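Local coordinates for Sys-1 protein (Caenorhabditis elegans, PDB 3C2G) that acts as a transcription coregulator in the Wnt signaling asymmetry pathway, binding the TCF factor POP-1 directly to activate or repress target genes, at residues Gly234-Arg237 with Leu238-Gln242; Gln258-Ile261 with Arg262-Leu266. All blocks are in the same frame, centred on the assembly; numbering follows the deposited sequence.

How the interactions relate
Interaction 1 (Gly234-Gln242) and interaction 2 (Gln258-Leu266) lie on two helices that follow each other in the chain, 224-239 and 251-270, within the all-helical armadillo domain. Their centres are about 14 Å apart, and they come in series: the first closes just past the last turns of its helix before the second opens inside the next. They also touch directly. Ser235 CB packs 3.6 Å from Ile260 CG1, and Ile239 CD1 meets Ile260 CD1 at 3.8 Å, so Ile260 is shared apolar ground between the helices. Together they show how two successive helices of the armadillo domain pack on one another: the C-terminal part of one, running into a turn, beside the regular helix that follows.

Interaction 1 of 2, residues Gly234-Arg237 with Leu238-Gln242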
ATOM      1  N   GLY A 234       8.242 -11.669  18.950  1.00 28.32           N
ATOM      2  CA  GLY A 234       9.211 -11.473  20.011  1.00 27.39           C
ATOM      3  C   GLY A 234       9.200 -10.066  20.586  1.00 26.91           C
ATOM      4  O   GLY A 234       9.230  -9.897  21.798  1.00 27.93           O
ATOM      5  N   SER A 235       9.145  -9.053  19.732  1.00 26.05           N
ATOM      6  CA  SER A 235       9.064  -7.680  20.221  1.00 26.98           C
ATOM      7  C   SER A 235       7.725  -7.433  20.902  1.00 27.10           C
ATOM      8  O   SER A 235       7.674  -6.813  21.976  1.00 26.83           O
ATOM      9  CB  SER A 235       9.275  -6.656  19.100  1.00 27.68           C
ATOM     10  OG  SER A 235      10.485  -6.873  18.387  1.00 28.69           O
ATOM     11  N   TYR A 236       6.643  -7.924  20.292  1.00 27.28           N
ATOM     12  CA  TYR A 236       5.329  -7.746  20.893  1.00 27.26           C
ATOM     13  C   TYR A 236       5.315  -8.347  22.294  1.00 27.90           C
ATOM     14  O   TYR A 236       4.837  -7.732  23.239  1.00 27.17           O
ATOM     15  CB  TYR A 236       4.193  -8.331  20.048  1.00 26.60           C
ATOM     16  CG  TYR A 236       2.878  -8.161  20.757  1.00 24.81           C
ATOM     17  CD1 TYR A 236       2.288  -6.898  20.874  1.00 25.26           C
ATOM     18  CD2 TYR A 236       2.261  -9.239  21.377  1.00 23.09           C
ATOM     19  CE1 TYR A 236       1.103  -6.720  21.572  1.00 23.84           C
ATOM     20  CE2 TYR A 236       1.073  -9.080  22.062  1.00 24.22           C
ATOM     21  CZ  TYR A 236       0.497  -7.818  22.155  1.00 26.05           C
ATOM     22  OH  TYR A 236      -0.689  -7.665  22.843  1.00 29.19           O
ATOM     23  N   ARG A 237       5.877  -9.535  22.428  1.00 28.78           N
ATOM     24  CA  ARG A 237       5.899 -10.189  23.712  1.00 31.47           C
ATOM     25  C   ARG A 237       6.525  -9.331  24.800  1.00 31.50           C
ATOM     26  O   ARG A 237       6.105  -9.401  25.946  1.00 31.95           O
ATOM     27  CB  ARG A 237       6.615 -11.531  23.621  1.00 32.73           C
ATOM     28  CG  ARG A 237       5.712 -12.653  23.149  1.00 37.20           C
ATOM     29  CD  ARG A 237       6.443 -13.963  23.117  1.00 43.06           C
ATOM     30  NE  ARG A 237       5.511 -15.056  23.371  1.00 50.73           N
ATOM     31  CZ  ARG A 237       5.867 -16.313  23.630  1.00 52.96           C
ATOM     32  NH1 ARG A 237       7.152 -16.658  23.661  1.00 54.51           N
ATOM     33  NH2 ARG A 237       4.929 -17.225  23.854  1.00 54.80           N
ATOM     34  N   LEU A 238       7.515  -8.519  24.441  1.00 31.61           N
ATOM     35  CA  LEU A 238       8.259  -7.758  25.437  1.00 31.52           C
ATOM     36  C   LEU A 238       7.616  -6.423  25.764  1.00 31.77           C
ATOM     37  O   LEU A 238       7.830  -5.875  26.845  1.00 32.12           O
ATOM     38  CB  LEU A 238       9.702  -7.546  24.989  1.00 31.49           C
ATOM     39  CG  LEU A 238      10.579  -8.803  24.953  1.00 30.96           C
ATOM     40  CD1 LEU A 238      11.822  -8.540  24.097  1.00 30.93           C
ATOM     41  CD2 LEU A 238      10.961  -9.278  26.342  1.00 24.97           C
ATOM     42  N   ILE A 239       6.833  -5.898  24.831  1.00 31.81           N
ATOM     43  CA  ILE A 239       6.167  -4.625  25.052  1.00 31.92           C
ATOM     44  C   ILE A 239       4.734  -4.796  25.559  1.00 33.79           C
ATOM     45  O   ILE A 239       4.150  -3.850  26.096  1.00 33.98           O
ATOM     46  CB  ILE A 239       6.187  -3.725  23.792  1.00 31.00           C
ATOM     47  CG1 ILE A 239       5.301  -4.273  22.685  1.00 29.54           C
ATOM     48  CG2 ILE A 239       7.605  -3.520  23.293  1.00 31.23           C
ATOM     49  CD1 ILE A 239       4.963  -3.248  21.634  1.00 26.68           C
ATOM     50  N   ALA A 240       4.196  -6.011  25.418  1.00 35.48           N
ATOM     51  CA  ALA A 240       2.766  -6.274  25.575  1.00 37.30           C
ATOM     52  C   ALA A 240       2.182  -5.727  26.872  1.00 39.52           C
ATOM     53  O   ALA A 240       1.170  -5.010  26.846  1.00 40.57           O
ATOM     54  CB  ALA A 240       2.462  -7.749  25.430  1.00 36.04           C
ATOM     55  N   GLY A 241       2.811  -6.044  27.995  1.00 40.92           N
ATOM     56  CA  GLY A 241       2.330  -5.532  29.271  1.00 44.56           C
ATOM     57  C   GLY A 241       2.737  -4.094  29.607  1.00 46.80           C
ATOM     58  O   GLY A 241       2.220  -3.520  30.567  1.00 48.15           O
ATOM     59  N   GLN A 242       3.651  -3.509  28.826  1.00 47.21           N
ATOM     60  CA  GLN A 242       4.201  -2.184  29.131  1.00 47.89           C
ATOM     61  C   GLN A 242       3.194  -1.054  28.959  1.00 48.02           C
ATOM     62  O   GLN A 242       2.530  -0.943  27.926  1.00 48.22           O
ATOM     63  CB  GLN A 242       5.425  -1.890  28.266  1.00 48.02           C
ATOM     64  CG  GLN A 242       6.568  -2.873  28.443  1.00 50.49           C
ATOM     65  CD  GLN A 242       7.721  -2.281  29.206  1.00 53.91           C
ATOM     66  OE1 GLN A 242       7.562  -1.812  30.336  1.00 55.34           O
ATOM     67  NE2 GLN A 242       8.902  -2.293  28.588  1.00 55.41           N
TER
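Tyr236 and Ala240, one turn apart, make the clearest side-chain contact: the methyl Ala240 CB stands over one face of the phenol ring, 4.0 Å from the centroid of the Tyr236 ring and 21° off the ring normal. This is a CH-pi contact, displaced toward the rim, Tyr236 CZ being the ring atom nearest Ala240 CB, at 3.8 Å. The ring reaches that methyl because CG of Tyr236 lies anti to the backbone N (chi1 178°), which carries the phenol along the helix toward its C-terminal end. Ile239 CG1 adds a looser, oblique apolar approach to the same ring, while outside the pair the tyrosine also packs on Thr291 and Val292 of helix 285-292.

Among the backbone bonds, Ser235 O is gripped twice. Ile239 N donates to Ser235 O at 3.1 Å, close to the C=O direction, whereas Leu238 N reaches Ser235 O at 3.0 Å from well above the carbonyl plane, 64° out of it. The i+4 bond from Leu238 N to Gly234 O is long, 3.4 Å, and weak. Tyr236 O likewise receives two weak bonds, from Ile239 N and Ala240 N. The mixture of i+3 and i+4 donors is consistent with a last turn departing from regular alpha geometry toward a tighter winding.

Past this point the chain changes direction: Gln242 N donates to Ile239 O at 2.8 Å, closing a type I beta turn from Ile239 to Gln242. The whole is characteristic of a helix C-terminus running into a turn, here where helix 224-239 of the armadillo domain gives way to the connection toward helix 251-270.

Interaction 2 of 2, residues Gln258-Ile261 with Arg262-Leu266; sequences QVII and RTFDL
Phe264 lies side by side with Ile260 one helical turn earlier, both side chains pointing the same way, and its ring atom CE2 meets the branch methyl Ile260 CG2 at 3.6 Å. That methyl is anti to the backbone N of Ile260, while CG of Phe264 stands beside its own backbone N (chi1 -73°), leaning the ring back over the preceding turn. One ring face consequently covers Ile260 O, which sits 3.4 Å above the plane of the Phe264 ring, offset toward the rim, and also accepts Phe264 N at 3.0 Å. Helices 285-292 and 298-311 pack against the same pair, through Val292 and Leu300 among others.

Thr263 supplies the polar element. Its OG1 donates to Val259 O at 2.8 Å, and Thr263 N reaches the same Val259 O at 3.0 Å from the opposite face of the carbonyl plane. Elsewhere the i+4 ladder is regular: Arg262 N to Gln258 O is the straightest bond, at 167°. Arg262 runs extended from CG to NE, and Gln258 CG comes to the edge of its guanidinium, near the plane.

The chemistry implies that the buried threonine hydroxyl is satisfied within its own helix, while the Ile260-Phe264 pair offers a largely apolar surface to the neighbouring helices.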
ATOM      1  N   GLN A 258       9.583   0.696  17.429  1.00 29.21           N
ATOM      2  CA  GLN A 258      10.224   1.072  16.168  1.00 28.69           C
ATOM      3  C   GLN A 258      10.694  -0.175  15.408  1.00 27.06           C
ATOM      4  O   GLN A 258      10.567  -0.235  14.192  1.00 27.42           O
ATOM      5  CB  GLN A 258      11.366   2.065  16.431  1.00 28.95           C
ATOM      6  CG  GLN A 258      11.492   3.210  15.407  1.00 35.08           C
ATOM      7  CD  GLN A 258      10.231   4.095  15.265  1.00 42.17           C
ATOM      8  OE1 GLN A 258       9.548   4.424  16.249  1.00 46.13           O
ATOM      9  NE2 GLN A 258       9.932   4.491  14.026  1.00 42.16           N
ATOM     10  N   VAL A 259      11.207  -1.172  16.121  1.00 25.89           N
ATOM     11  CA  VAL A 259      11.558  -2.440  15.500  1.00 26.71           C
ATOM     12  C   VAL A 259      10.335  -3.102  14.823  1.00 27.08           C
ATOM     13  O   VAL A 259      10.440  -3.639  13.720  1.00 27.05           O
ATOM     14  CB  VAL A 259      12.190  -3.421  16.509  1.00 27.06           C
ATOM     15  CG1 VAL A 259      12.171  -4.856  15.957  1.00 27.74           C
ATOM     16  CG2 VAL A 259      13.608  -3.004  16.842  1.00 26.81           C
ATOM     17  N   ILE A 260       9.178  -3.047  15.481  1.00 26.64           N
ATOM     18  CA  ILE A 260       7.950  -3.615  14.922  1.00 25.72           C
ATOM     19  C   ILE A 260       7.490  -2.852  13.663  1.00 25.81           C
ATOM     20  O   ILE A 260       7.086  -3.456  12.665  1.00 26.32           O
ATOM     21  CB  ILE A 260       6.835  -3.627  15.983  1.00 25.23           C
ATOM     22  CG1 ILE A 260       7.143  -4.656  17.059  1.00 22.21           C
ATOM     23  CG2 ILE A 260       5.456  -3.857  15.344  1.00 24.71           C
ATOM     24  CD1 ILE A 260       6.487  -4.324  18.377  1.00 25.62           C
ATOM     25  N   ILE A 261       7.545  -1.531  13.729  1.00 25.40           N
ATOM     26  CA  ILE A 261       7.148  -0.677  12.621  1.00 26.10           C
ATOM     27  C   ILE A 261       8.032  -0.874  11.389  1.00 27.86           C
ATOM     28  O   ILE A 261       7.535  -0.980  10.274  1.00 29.71           O
ATOM     29  CB  ILE A 261       7.097   0.811  13.052  1.00 25.70           C
ATOM     30  CG1 ILE A 261       5.951   1.015  14.059  1.00 25.98           C
ATOM     31  CG2 ILE A 261       6.951   1.719  11.845  1.00 22.79           C
ATOM     32  CD1 ILE A 261       5.853   2.400  14.680  1.00 25.11           C
ATOM     33  N   ARG A 262       9.335  -0.954  11.584  1.00 28.64           N
ATOM     34  CA  ARG A 262      10.232  -1.195  10.466  1.00 29.92           C
ATOM     35  C   ARG A 262      10.108  -2.620   9.915  1.00 28.47           C
ATOM     36  O   ARG A 262      10.370  -2.860   8.740  1.00 28.88           O
ATOM     37  CB  ARG A 262      11.683  -0.874  10.854  1.00 29.51           C
ATOM     38  CG  ARG A 262      11.957   0.633  11.079  1.00 31.66           C
ATOM     39  CD  ARG A 262      13.417   0.838  11.511  1.00 33.90           C
ATOM     40  NE  ARG A 262      13.748   2.216  11.879  1.00 42.57           N
ATOM     41  CZ  ARG A 262      14.551   3.018  11.180  1.00 44.41           C
ATOM     42  NH1 ARG A 262      15.125   2.589  10.057  1.00 46.66           N
ATOM     43  NH2 ARG A 262      14.787   4.251  11.611  1.00 43.51           N
ATOM     44  N   THR A 263       9.719  -3.565  10.760  1.00 27.03           N
ATOM     45  CA  THR A 263       9.427  -4.910  10.281  1.00 27.04           C
ATOM     46  C   THR A 263       8.166  -4.920   9.410  1.00 27.56           C
ATOM     47  O   THR A 263       8.145  -5.592   8.387  1.00 27.58           O
ATOM     48  CB  THR A 263       9.290  -5.886  11.433  1.00 27.29           C
ATOM     49  OG1 THR A 263      10.540  -5.953  12.129  1.00 28.65           O
ATOM     50  CG2 THR A 263       8.919  -7.272  10.941  1.00 26.38           C
ATOM     51  N   PHE A 264       7.141  -4.160   9.798  1.00 26.89           N
ATOM     52  CA  PHE A 264       5.962  -4.008   8.956  1.00 28.11           C
ATOM     53  C   PHE A 264       6.356  -3.385   7.618  1.00 29.44           C
ATOM     54  O   PHE A 264       5.953  -3.868   6.561  1.00 30.85           O
ATOM     55  CB  PHE A 264       4.869  -3.144   9.627  1.00 27.65           C
ATOM     56  CG  PHE A 264       4.133  -3.817  10.779  1.00 24.84           C
ATOM     57  CD1 PHE A 264       3.936  -5.191  10.814  1.00 23.87           C
ATOM     58  CD2 PHE A 264       3.599  -3.041  11.814  1.00 25.24           C
ATOM     59  CE1 PHE A 264       3.227  -5.787  11.870  1.00 24.97           C
ATOM     60  CE2 PHE A 264       2.889  -3.623  12.873  1.00 22.98           C
ATOM     61  CZ  PHE A 264       2.702  -4.996  12.901  1.00 24.86           C
ATOM     62  N   ASP A 265       7.139  -2.313   7.665  1.00 31.02           N
ATOM     63  CA  ASP A 265       7.596  -1.620   6.456  1.00 32.06           C
ATOM     64  C   ASP A 265       8.406  -2.538   5.534  1.00 30.67           C
ATOM     65  O   ASP A 265       8.194  -2.539   4.329  1.00 30.99           O
ATOM     66  CB  ASP A 265       8.415  -0.379   6.831  1.00 34.23           C
ATOM     67  CG  ASP A 265       8.872   0.426   5.607  1.00 40.40           C
ATOM     68  OD1 ASP A 265       8.009   0.867   4.807  1.00 47.50           O
ATOM     69  OD2 ASP A 265      10.098   0.617   5.441  1.00 45.16           O
ATOM     70  N   LEU A 266       9.315  -3.332   6.100  1.00 29.01           N
ATOM     71  CA  LEU A 266      10.138  -4.245   5.302  1.00 27.87           C
ATOM     72  C   LEU A 266       9.295  -5.368   4.643  1.00 27.13           C
ATOM     73  O   LEU A 266       9.401  -5.600   3.426  1.00 27.33           O
ATOM     74  CB  LEU A 266      11.304  -4.801   6.126  1.00 26.70           C
ATOM     75  CG  LEU A 266      12.330  -5.690   5.420  1.00 29.23           C
ATOM     76  CD1 LEU A 266      12.895  -5.053   4.143  1.00 29.07           C
ATOM     77  CD2 LEU A 266      13.466  -6.100   6.372  1.00 28.66           C
TER